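PDB 6HCP: BauA from Acinetobacter baumannii, which probably takes up ferric preacinetobactin across the outer membrane as a TonB-dependent siderophore receptor. Local coordinates for residues N218-G230 and V242-T255. Numbering follows the deposited sequence. Where two conformers were deposited one is given.
With C8E ((hydroxyethyloxy)tri(ethyloxy)octane), chain B; EDO (1,2-ethanediol), chain Z.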
# COMPACT_ATOMS: atom_id res chain seq x y z
N ASN A 218 -3.16 15.37 5.61
CA ASN A 218 -3.36 15.54 7.06
C ASN A 218 -4.08 16.85 7.37
O ASN A 218 -3.68 17.91 6.89
CB ASN A 218 -2.04 15.55 7.84
CG ASN A 218 -1.31 14.22 7.83
OD1 ASN A 218 -1.87 13.18 7.49
ND2 ASN A 218 -0.03 14.25 8.17
N ASP A 219 -5.14 16.76 8.19
CA ASP A 219 -5.86 17.92 8.73
C ASP A 219 -6.46 18.79 7.61
O ASP A 219 -6.77 19.95 7.83
CB ASP A 219 -4.94 18.84 9.53
CG ASP A 219 -4.47 18.22 10.84
OD1 ASP A 219 -5.20 17.36 11.37
OD2 ASP A 219 -3.32 18.53 11.25
N GLN A 220 -6.69 18.19 6.44
CA GLN A 220 -7.36 18.89 5.35
C GLN A 220 -8.74 18.26 5.15
O GLN A 220 -8.86 17.06 5.13
CB GLN A 220 -6.53 18.77 4.07
CG GLN A 220 -7.05 19.60 2.91
CD GLN A 220 -6.11 19.51 1.74
OE1 GLN A 220 -6.22 18.62 0.90
NE2 GLN A 220 -5.12 20.41 1.70
N SER A 221 -9.76 19.11 5.05
CA SER A 221 -11.09 18.66 4.71
C SER A 221 -11.63 19.51 3.56
O SER A 221 -11.25 20.66 3.39
CB SER A 221 -11.99 18.73 5.93
OG SER A 221 -12.19 20.07 6.31
N LYS A 222 -12.45 18.88 2.72
CA LYS A 222 -12.94 19.46 1.48
C LYS A 222 -14.45 19.35 1.43
O LYS A 222 -15.00 18.27 1.62
CB LYS A 222 -12.34 18.72 0.29
CG LYS A 222 -10.84 18.84 0.13
CD LYS A 222 -10.34 17.99 -0.99
CE LYS A 222 -8.89 18.18 -1.31
NZ LYS A 222 -8.42 17.15 -2.28
N GLU A 223 -15.11 20.50 1.25
CA GLU A 223 -16.55 20.58 1.10
C GLU A 223 -16.87 21.21 -0.27
O GLU A 223 -16.23 22.19 -0.70
CB GLU A 223 -17.16 21.36 2.26
CG GLU A 223 -18.66 21.54 2.13
CD GLU A 223 -19.30 22.49 3.12
OE1 GLU A 223 -18.57 23.32 3.73
OE2 GLU A 223 -20.54 22.43 3.25
N SER A 224 -17.70 20.51 -1.04
CA SER A 224 -18.20 21.04 -2.31
C SER A 224 -19.72 20.94 -2.32
O SER A 224 -20.30 19.98 -1.80
CB SER A 224 -17.62 20.28 -3.48
OG SER A 224 -16.20 20.23 -3.40
N ARG A 225 -20.35 21.87 -3.03
CA ARG A 225 -21.79 21.83 -3.25
C ARG A 225 -22.07 22.41 -4.63
O ARG A 225 -21.46 23.41 -5.01
CB ARG A 225 -22.58 22.68 -2.25
CG ARG A 225 -22.33 22.43 -0.77
CD ARG A 225 -23.42 23.07 0.09
NE ARG A 225 -23.08 23.15 1.51
CZ ARG A 225 -23.48 24.09 2.36
NH1 ARG A 225 -24.31 25.04 1.95
NH2 ARG A 225 -22.94 24.17 3.56
N LEU A 226 -23.05 21.84 -5.31
CA LEU A 226 -23.50 22.35 -6.60
C LEU A 226 -24.99 22.09 -6.78
O LEU A 226 -25.49 20.99 -6.51
CB LEU A 226 -22.70 21.67 -7.70
CG LEU A 226 -23.08 22.06 -9.13
CD1 LEU A 226 -22.75 23.53 -9.38
CD2 LEU A 226 -22.36 21.17 -10.14
N PHE A 227 -25.68 23.09 -7.31
CA PHE A 227 -27.01 22.94 -7.84
C PHE A 227 -27.05 23.64 -9.20
O PHE A 227 -26.63 24.79 -9.30
CB PHE A 227 -28.05 23.52 -6.87
CG PHE A 227 -29.47 23.45 -7.37
CD1 PHE A 227 -30.16 22.25 -7.37
CD2 PHE A 227 -30.09 24.57 -7.92
CE1 PHE A 227 -31.45 22.17 -7.88
CE2 PHE A 227 -31.37 24.48 -8.43
CZ PHE A 227 -32.04 23.28 -8.44
N SER A 228 -27.45 22.90 -10.23
CA SER A 228 -27.46 23.41 -11.59
C SER A 228 -28.79 23.10 -12.28
O SER A 228 -29.39 22.06 -12.04
CB SER A 228 -26.30 22.88 -12.41
OG SER A 228 -26.45 21.51 -12.69
N LEU A 229 -29.13 23.95 -13.25
CA LEU A 229 -30.31 23.82 -14.07
C LEU A 229 -29.93 24.11 -15.52
O LEU A 229 -29.26 25.11 -15.78
CB LEU A 229 -31.36 24.82 -13.57
CG LEU A 229 -32.70 24.78 -14.30
CD1 LEU A 229 -33.41 23.47 -14.03
CD2 LEU A 229 -33.56 25.96 -13.87
N GLY A 230 -30.25 23.17 -16.40
CA GLY A 230 -30.13 23.34 -17.85
C GLY A 230 -31.49 23.24 -18.52
O GLY A 230 -32.16 22.21 -18.40
N VAL A 242 -30.97 28.00 -21.49
CA VAL A 242 -30.73 28.71 -20.26
C VAL A 242 -29.98 27.78 -19.31
O VAL A 242 -30.33 26.60 -19.18
CB VAL A 242 -32.04 29.22 -19.65
CG1 VAL A 242 -31.82 29.86 -18.29
CG2 VAL A 242 -32.77 30.17 -20.58
N ASP A 243 -28.98 28.33 -18.62
CA ASP A 243 -28.19 27.60 -17.62
C ASP A 243 -28.06 28.47 -16.37
O ASP A 243 -27.89 29.68 -16.45
CB ASP A 243 -26.82 27.23 -18.19
CG ASP A 243 -26.90 26.30 -19.39
OD1 ASP A 243 -26.99 25.07 -19.17
OD2 ASP A 243 -26.88 26.81 -20.53
N ALA A 244 -28.15 27.83 -15.21
CA ALA A 244 -27.88 28.52 -13.96
C ALA A 244 -27.27 27.53 -12.96
O ALA A 244 -27.61 26.35 -12.97
CB ALA A 244 -29.14 29.12 -13.40
N TYR A 245 -26.43 28.05 -12.06
CA TYR A 245 -25.85 27.20 -11.03
C TYR A 245 -25.53 28.02 -9.80
O TYR A 245 -25.34 29.25 -9.85
CB TYR A 245 -24.63 26.48 -11.59
CG TYR A 245 -23.41 27.36 -11.66
CD1 TYR A 245 -22.61 27.56 -10.55
CD2 TYR A 245 -23.15 28.13 -12.78
CE1 TYR A 245 -21.55 28.45 -10.57
CE2 TYR A 245 -22.08 29.00 -12.83
CZ TYR A 245 -21.27 29.17 -11.72
OH TYR A 245 -20.24 30.07 -11.72
N ASP A 246 -25.41 27.30 -8.68
CA ASP A 246 -24.99 27.84 -7.42
C ASP A 246 -23.99 26.84 -6.83
O ASP A 246 -24.31 25.64 -6.74
CB ASP A 246 -26.21 28.03 -6.52
CG ASP A 246 -25.97 28.67 -5.16
OD1 ASP A 246 -24.82 29.02 -4.85
OD2 ASP A 246 -26.94 28.77 -4.41
N ALA A 247 -22.77 27.31 -6.55
CA ALA A 247 -21.65 26.40 -6.16
C ALA A 247 -20.98 26.93 -4.90
O ALA A 247 -20.90 28.13 -4.65
CB ALA A 247 -20.66 26.25 -7.30
N LEU A 248 -20.40 25.98 -4.15
CA LEU A 248 -19.57 26.27 -3.00
C LEU A 248 -18.34 25.36 -3.07
O LEU A 248 -18.47 24.19 -3.43
CB LEU A 248 -20.36 25.99 -1.72
CG LEU A 248 -19.52 25.91 -0.45
CD1 LEU A 248 -19.13 27.30 0.02
CD2 LEU A 248 -20.27 25.19 0.66
N ASP A 249 -17.18 25.94 -2.77
CA ASP A 249 -15.91 25.21 -2.63
C ASP A 249 -15.28 25.70 -1.33
O ASP A 249 -15.15 26.92 -1.11
CB ASP A 249 -15.01 25.43 -3.85
CG ASP A 249 -13.64 24.77 -3.75
OD1 ASP A 249 -13.54 23.59 -4.10
OD2 ASP A 249 -12.75 25.37 -3.13
N HIS A 250 -14.96 24.76 -0.43
CA HIS A 250 -14.43 25.10 0.87
C HIS A 250 -13.36 24.07 1.26
O HIS A 250 -13.62 22.88 1.24
CB HIS A 250 -15.55 25.15 1.92
CG HIS A 250 -15.07 25.51 3.29
ND1 HIS A 250 -15.32 26.75 3.85
CD2 HIS A 250 -14.31 24.84 4.18
CE1 HIS A 250 -14.77 26.80 5.05
NE2 HIS A 250 -14.15 25.64 5.28
N VAL A 251 -12.17 24.57 1.64
CA VAL A 251 -11.09 23.70 2.12
C VAL A 251 -10.65 24.22 3.48
O VAL A 251 -10.31 25.38 3.63
CB VAL A 251 -9.89 23.63 1.16
CG1 VAL A 251 -8.83 22.67 1.68
CG2 VAL A 251 -10.31 23.27 -0.25
N ASP A 252 -10.71 23.35 4.48
CA ASP A 252 -10.05 23.55 5.77
C ASP A 252 -8.69 22.86 5.69
O ASP A 252 -8.60 21.76 5.17
CB ASP A 252 -10.89 22.99 6.92
CG ASP A 252 -12.15 23.78 7.23
OD1 ASP A 252 -12.10 25.01 7.18
OD2 ASP A 252 -13.20 23.15 7.47
N GLY A 253 -7.64 23.54 6.15
CA GLY A 253 -6.28 23.09 5.93
C GLY A 253 -5.86 23.30 4.49
O GLY A 253 -5.31 22.40 3.83
N VAL A 254 -6.14 24.50 3.98
CA VAL A 254 -5.81 24.86 2.60
C VAL A 254 -4.28 24.90 2.44
O VAL A 254 -3.54 25.34 3.34
CB VAL A 254 -6.45 26.20 2.21
CG1 VAL A 254 -5.97 27.34 3.09
CG2 VAL A 254 -6.22 26.55 0.75
N THR A 255 -3.79 24.47 1.27
CA THR A 255 -2.35 24.48 1.00
C THR A 255 -1.98 25.75 0.21
O THR A 255 -2.56 26.05 -0.84
CB THR A 255 -1.91 23.16 0.35
OG1 THR A 255 -0.48 23.19 0.33
CG2 THR A 255 -2.46 22.95 -1.04
C1 C8E B . -24.63 26.50 -1.52
C2 C8E B . -24.35 25.88 -2.87
C3 C8E B . -25.52 25.08 -3.44
C4 C8E B . -26.02 24.01 -2.47
C5 C8E B . -26.93 23.00 -3.17
C6 C8E B . -26.89 21.65 -2.47
C7 C8E B . -27.60 20.56 -3.27
C8 C8E B . -27.60 19.24 -2.50
O9 C8E B . -27.66 18.13 -3.40
C10 C8E B . -27.61 16.86 -2.76
C11 C8E B . -28.08 15.79 -3.72
O12 C8E B . -27.41 14.58 -3.45
C1 EDO Z . -11.31 28.34 -3.42
O1 EDO Z . -12.24 27.90 -2.40
C2 EDO Z . -11.55 27.59 -4.70
O2 EDO Z . -12.77 28.05 -5.30
O HOH W 1 -14.03 21.60 4.57
O HOH W 2 -15.23 21.99 -5.05
O HOH W 3 -26.67 24.17 -16.66
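Leu248 CD2 covers one face of the Arg225 guanidinium, 3.6 Å from NE and displaced toward the rim, the two side chains running alongside each other in the same direction. Arg225 NH2 reaches back along its own strand to Glu223 OE2 in a salt bridge of 3.0 Å, meeting the syn side of the carboxylate somewhat out of its plane; Tyr210 OH is a second partner of that oxygen. The Glu223 carboxylate also touches Leu248 CD2 and turns OE1 obliquely toward the His250 ring, their planes 64° apart. At the ring edge, His250 NE2 donates in plane to Asp252 OD1 (2.9 Å), which receives it from above the carboxylate plane; in this conformer the bond would fix the ring's rotation. The detergent's alkyl chain lies against Arg225 CB, Phe227 CB and Asp246 on this same face.

On the opposite face, Leu226 CD1 packs on Ala247 CB and Tyr245 CB, and one water bridges Ser224 OG and Asp249 OD1. Asp249 OD2 forms a salt bridge with Arg129, Asp243 bonds Thr165, and Tyr245 OH bonds Ile124 O, tying this face to the plug; Asp243 also bonds Tyr167, just after strand 159-165. Gln220, its chain extended with CG anti to the backbone N (chi1 -173°), sends NE2 to Gly253 O at 2.9 Å, nearly straight, just beyond the last pair, Ser221 with Asp252; its OE1 bonds Ser97. Ten regular backbone bonds join 221-230 to 242-252, antiparallel at 177°. This is a beta hairpin in the transmembrane wall of a TonB-dependent receptor barrel, with one face toward detergent and the other toward the plug.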